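Local atomic coordinates of petrobactin biosynthesis protein AsbB (PDB entry 3TO3), a protein that catalyses the ATP-dependent condensation of spermidine with citryl-spermidine intermediates, a ligase step in the biosynthesis of the siderophore petrobactin. Residues E532-E544 with P589-Q601. Sequence-based numbering, arbitrary orientation.
With EDO (1,2-ethanediol), chain H.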
# COMPACT_ATOMS: atom_id res chain seq x y z
N GLU B 532 -12.50 -14.82 -39.99
CA GLU B 532 -12.51 -13.44 -39.54
C GLU B 532 -12.95 -12.52 -40.67
O GLU B 532 -13.71 -11.57 -40.42
CB GLU B 532 -11.15 -13.02 -38.98
CG GLU B 532 -10.82 -13.59 -37.56
CD GLU B 532 -9.32 -13.48 -37.26
OE1 GLU B 532 -8.89 -12.37 -36.96
OE2 GLU B 532 -8.55 -14.48 -37.39
N GLU B 533 -12.49 -12.81 -41.89
CA GLU B 533 -12.93 -12.11 -43.10
C GLU B 533 -14.46 -12.08 -43.23
O GLU B 533 -15.03 -11.01 -43.46
CB GLU B 533 -12.31 -12.72 -44.38
CG GLU B 533 -10.78 -12.71 -44.38
CD GLU B 533 -10.15 -13.86 -43.56
OE1 GLU B 533 -10.74 -14.31 -42.55
OE2 GLU B 533 -9.05 -14.33 -43.94
N SER B 534 -15.11 -13.23 -43.09
CA SER B 534 -16.58 -13.30 -43.13
C SER B 534 -17.22 -12.47 -42.02
O SER B 534 -18.20 -11.77 -42.24
CB SER B 534 -17.10 -14.75 -43.02
OG SER B 534 -16.53 -15.55 -44.02
N PHE B 535 -16.68 -12.58 -40.81
CA PHE B 535 -17.17 -11.78 -39.68
C PHE B 535 -17.18 -10.29 -40.09
O PHE B 535 -18.22 -9.64 -40.00
CB PHE B 535 -16.28 -12.01 -38.45
CG PHE B 535 -16.72 -11.26 -37.23
CD1 PHE B 535 -17.38 -11.92 -36.20
CD2 PHE B 535 -16.42 -9.91 -37.08
CE1 PHE B 535 -17.79 -11.24 -35.04
CE2 PHE B 535 -16.82 -9.21 -35.94
CZ PHE B 535 -17.49 -9.87 -34.91
N TRP B 536 -16.05 -9.78 -40.57
CA TRP B 536 -15.97 -8.35 -40.88
C TRP B 536 -16.80 -7.97 -42.11
O TRP B 536 -17.31 -6.84 -42.20
CB TRP B 536 -14.51 -7.84 -40.92
CG TRP B 536 -13.90 -7.97 -39.54
CD1 TRP B 536 -12.96 -8.88 -39.13
CD2 TRP B 536 -14.24 -7.20 -38.38
NE1 TRP B 536 -12.70 -8.72 -37.78
CE2 TRP B 536 -13.47 -7.69 -37.31
CE3 TRP B 536 -15.12 -6.14 -38.14
CZ2 TRP B 536 -13.55 -7.15 -36.03
CZ3 TRP B 536 -15.21 -5.61 -36.87
CH2 TRP B 536 -14.42 -6.10 -35.83
N MSE B 537 -16.95 -8.89 -43.04
CA MSE B 537 -17.79 -8.62 -44.19
C MSE B 537 -19.27 -8.53 -43.80
O MSE B 537 -20.06 -7.93 -44.52
CB MSE B 537 -17.57 -9.65 -45.30
CG MSE B 537 -16.24 -9.47 -46.05
SE MSE B 537 -16.12 -10.53 -47.69
CE MSE B 537 -15.90 -12.31 -46.94
N ILE B 538 -19.65 -9.14 -42.69
CA ILE B 538 -21.01 -9.01 -42.21
C ILE B 538 -21.20 -7.69 -41.52
O ILE B 538 -22.24 -7.04 -41.65
CB ILE B 538 -21.41 -10.15 -41.27
CG1 ILE B 538 -21.73 -11.39 -42.11
CG2 ILE B 538 -22.60 -9.73 -40.42
CD1 ILE B 538 -21.91 -12.64 -41.31
N VAL B 539 -20.17 -7.29 -40.77
CA VAL B 539 -20.20 -6.02 -40.08
C VAL B 539 -20.32 -4.87 -41.09
O VAL B 539 -21.19 -4.00 -40.94
CB VAL B 539 -18.99 -5.85 -39.15
CG1 VAL B 539 -18.96 -4.43 -38.57
CG2 VAL B 539 -19.06 -6.87 -38.02
N VAL B 540 -19.49 -4.89 -42.13
CA VAL B 540 -19.64 -3.91 -43.19
C VAL B 540 -21.06 -3.89 -43.84
O VAL B 540 -21.69 -2.83 -43.93
CB VAL B 540 -18.54 -4.05 -44.24
CG1 VAL B 540 -18.78 -3.12 -45.39
CG2 VAL B 540 -17.19 -3.76 -43.59
N GLU B 541 -21.57 -5.04 -44.26
CA GLU B 541 -22.89 -5.09 -44.86
C GLU B 541 -23.95 -4.42 -43.98
O GLU B 541 -24.78 -3.62 -44.46
CB GLU B 541 -23.32 -6.53 -45.14
CG GLU B 541 -22.64 -7.20 -46.31
CD GLU B 541 -22.92 -8.70 -46.37
OE1 GLU B 541 -24.02 -9.14 -45.99
OE2 GLU B 541 -22.03 -9.46 -46.80
N GLU B 542 -23.93 -4.76 -42.69
CA GLU B 542 -24.91 -4.22 -41.77
C GLU B 542 -24.81 -2.70 -41.56
O GLU B 542 -25.83 -2.02 -41.46
CB GLU B 542 -24.86 -4.95 -40.43
CG GLU B 542 -25.21 -6.37 -40.61
CD GLU B 542 -26.61 -6.56 -41.16
OE1 GLU B 542 -27.39 -5.58 -41.16
OE2 GLU B 542 -26.91 -7.69 -41.60
N ILE B 543 -23.59 -2.19 -41.49
CA ILE B 543 -23.38 -0.76 -41.38
C ILE B 543 -23.96 -0.14 -42.65
O ILE B 543 -24.76 0.78 -42.58
CB ILE B 543 -21.88 -0.40 -41.21
CG1 ILE B 543 -21.39 -0.74 -39.79
CG2 ILE B 543 -21.62 1.07 -41.51
CD1 ILE B 543 -19.79 -0.85 -39.69
N GLU B 544 -23.57 -0.67 -43.80
CA GLU B 544 -24.06 -0.16 -45.08
C GLU B 544 -25.59 -0.21 -45.17
O GLU B 544 -26.21 0.75 -45.63
CB GLU B 544 -23.45 -0.90 -46.27
CG GLU B 544 -22.01 -0.51 -46.59
CD GLU B 544 -21.82 0.95 -46.98
OE1 GLU B 544 -22.62 1.48 -47.79
OE2 GLU B 544 -20.85 1.57 -46.48
N PRO B 589 -3.78 -2.22 -38.76
CA PRO B 589 -4.62 -2.28 -39.96
C PRO B 589 -6.10 -2.36 -39.56
O PRO B 589 -6.47 -2.80 -38.46
CB PRO B 589 -4.15 -3.56 -40.66
CG PRO B 589 -3.77 -4.47 -39.50
CD PRO B 589 -3.19 -3.53 -38.43
N ASN B 590 -6.96 -1.91 -40.45
CA ASN B 590 -8.39 -1.90 -40.17
C ASN B 590 -9.11 -2.98 -41.00
O ASN B 590 -9.17 -2.89 -42.23
CB ASN B 590 -8.94 -0.51 -40.45
CG ASN B 590 -10.44 -0.44 -40.32
OD1 ASN B 590 -11.08 -1.34 -39.76
ND2 ASN B 590 -11.02 0.63 -40.84
N PRO B 591 -9.65 -4.00 -40.33
CA PRO B 591 -10.31 -5.07 -41.11
C PRO B 591 -11.57 -4.55 -41.83
O PRO B 591 -11.95 -5.16 -42.82
CB PRO B 591 -10.66 -6.13 -40.04
CG PRO B 591 -10.88 -5.30 -38.76
CD PRO B 591 -9.86 -4.16 -38.86
N LEU B 592 -12.17 -3.45 -41.40
CA LEU B 592 -13.35 -2.95 -42.14
C LEU B 592 -12.95 -2.49 -43.52
O LEU B 592 -13.76 -2.51 -44.43
CB LEU B 592 -14.06 -1.83 -41.42
CG LEU B 592 -14.57 -2.16 -40.04
CD1 LEU B 592 -15.44 -1.00 -39.58
CD2 LEU B 592 -15.36 -3.40 -40.15
N TYR B 593 -11.68 -2.09 -43.69
CA TYR B 593 -11.23 -1.61 -44.99
C TYR B 593 -11.28 -2.67 -46.08
O TYR B 593 -11.83 -2.44 -47.14
CB TYR B 593 -9.82 -1.08 -44.90
CG TYR B 593 -9.24 -0.76 -46.23
CD1 TYR B 593 -8.25 -1.56 -46.79
CD2 TYR B 593 -9.67 0.34 -46.96
CE1 TYR B 593 -7.72 -1.27 -48.05
CE2 TYR B 593 -9.13 0.64 -48.20
CZ TYR B 593 -8.16 -0.16 -48.74
OH TYR B 593 -7.62 0.14 -49.99
N ARG B 594 -10.67 -3.82 -45.84
CA ARG B 594 -10.64 -4.84 -46.88
C ARG B 594 -12.04 -5.42 -47.06
O ARG B 594 -12.46 -5.69 -48.17
CB ARG B 594 -9.64 -5.95 -46.55
CG ARG B 594 -9.42 -6.90 -47.74
CD ARG B 594 -8.17 -7.76 -47.58
NE ARG B 594 -7.94 -8.64 -48.73
CZ ARG B 594 -8.36 -9.90 -48.80
NH1 ARG B 594 -8.10 -10.63 -49.88
NH2 ARG B 594 -9.03 -10.44 -47.78
N ALA B 595 -12.75 -5.59 -45.96
CA ALA B 595 -14.09 -6.10 -46.05
C ALA B 595 -14.96 -5.21 -46.97
O ALA B 595 -15.68 -5.71 -47.83
CB ALA B 595 -14.68 -6.21 -44.66
N ARG B 596 -14.86 -3.89 -46.80
CA ARG B 596 -15.58 -2.97 -47.68
C ARG B 596 -15.13 -3.08 -49.14
O ARG B 596 -15.95 -3.10 -50.04
CB ARG B 596 -15.47 -1.53 -47.19
CG ARG B 596 -16.00 -0.51 -48.17
CD ARG B 596 -17.51 -0.47 -48.20
NE ARG B 596 -17.96 0.63 -49.06
CZ ARG B 596 -19.11 0.64 -49.71
NH1 ARG B 596 -19.94 -0.39 -49.62
NH2 ARG B 596 -19.43 1.67 -50.47
N GLN B 597 -13.83 -3.17 -49.38
CA GLN B 597 -13.31 -3.43 -50.71
C GLN B 597 -14.03 -4.61 -51.35
O GLN B 597 -14.40 -4.56 -52.53
CB GLN B 597 -11.83 -3.77 -50.63
CG GLN B 597 -10.99 -2.68 -50.04
CD GLN B 597 -10.76 -1.57 -51.03
OE1 GLN B 597 -11.68 -0.82 -51.37
NE2 GLN B 597 -9.52 -1.45 -51.51
N LEU B 598 -14.21 -5.68 -50.58
CA LEU B 598 -14.84 -6.88 -51.11
C LEU B 598 -16.36 -6.74 -51.25
O LEU B 598 -16.92 -7.10 -52.28
CB LEU B 598 -14.45 -8.09 -50.27
CG LEU B 598 -12.95 -8.36 -50.31
CD1 LEU B 598 -12.49 -9.18 -49.11
CD2 LEU B 598 -12.57 -9.04 -51.63
N ASN B 599 -17.01 -6.19 -50.22
CA ASN B 599 -18.43 -5.86 -50.27
C ASN B 599 -18.74 -5.04 -51.54
O ASN B 599 -19.79 -5.18 -52.15
CB ASN B 599 -18.88 -5.17 -48.95
CG ASN B 599 -20.19 -4.33 -49.07
OD1 ASN B 599 -20.15 -3.11 -49.25
ND2 ASN B 599 -21.34 -4.99 -48.93
N ILE B 600 -17.79 -4.21 -51.95
CA ILE B 600 -17.94 -3.43 -53.17
C ILE B 600 -17.91 -4.32 -54.43
O ILE B 600 -18.57 -4.03 -55.42
CB ILE B 600 -16.88 -2.30 -53.25
CG1 ILE B 600 -17.33 -1.09 -52.42
CG2 ILE B 600 -16.64 -1.88 -54.68
CD1 ILE B 600 -16.25 -0.04 -52.25
N GLN B 601 -17.17 -5.42 -54.37
CA GLN B 601 -17.04 -6.32 -55.52
C GLN B 601 -18.33 -7.02 -55.92
O GLN B 601 -18.36 -7.73 -56.93
CB GLN B 601 -15.96 -7.36 -55.27
CG GLN B 601 -14.57 -6.78 -55.16
CD GLN B 601 -13.49 -7.83 -55.40
OE1 GLN B 601 -12.30 -7.57 -55.25
NE2 GLN B 601 -13.92 -9.03 -55.80
C1 EDO H . -16.45 -19.17 -43.94
O1 EDO H . -15.31 -18.51 -43.42
C2 EDO H . -17.54 -19.08 -42.89
O2 EDO H . -18.30 -20.28 -42.99
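Trp536 meets Pro591 where helix 532-544 packs on the C-terminal helix 591-600, a knobs-into-holes crossing with segment axes 8.4 Å apart and a signed angle of -72°. Phe535 joins the first helix to helices 502-528 and 410-432, and the last helix is thus added to this helical layer. Pro591 CB stands 3.8 Å from the centroid of the Trp536 five-membered ring, 14° off its normal, which defines a CH-pi contact; Phe535 covers the opposite face. The indole NE1 is hydrogen-bonded to Thr77 OG1, which, with both faces covered, limits the ring's rotation. In selenomethionine Met537, CG packs on Ala595 CB, and SE, in the conformer given, lies 3.9 Å from Leu598 CB. Val539 lines the pocket that receives Leu592, together with Trp536, Val540 and Ile543. Val540 is the reciprocal knob, lodged among Leu592, Ala595, Arg596 and Asn599: its CG2 lies 3.7 Å from Ala595 CB, while CG1 faces Arg596 CA. Glu541 lays its CG against Asn599 ND2, and its carboxylate turns to Arg415. Glu544, bound through OE2 to Tyr563, stacks its carboxylate over the Arg596 guanidinium, the planes 12° apart. Glu544 OE1 lies 3.7 Å from Arg596 NH1, a long salt bridge, well out of the guanidinium plane, leaving only the charges to interact; Arg596 NH1 instead donates to Asn599 OD1 at 2.8 Å.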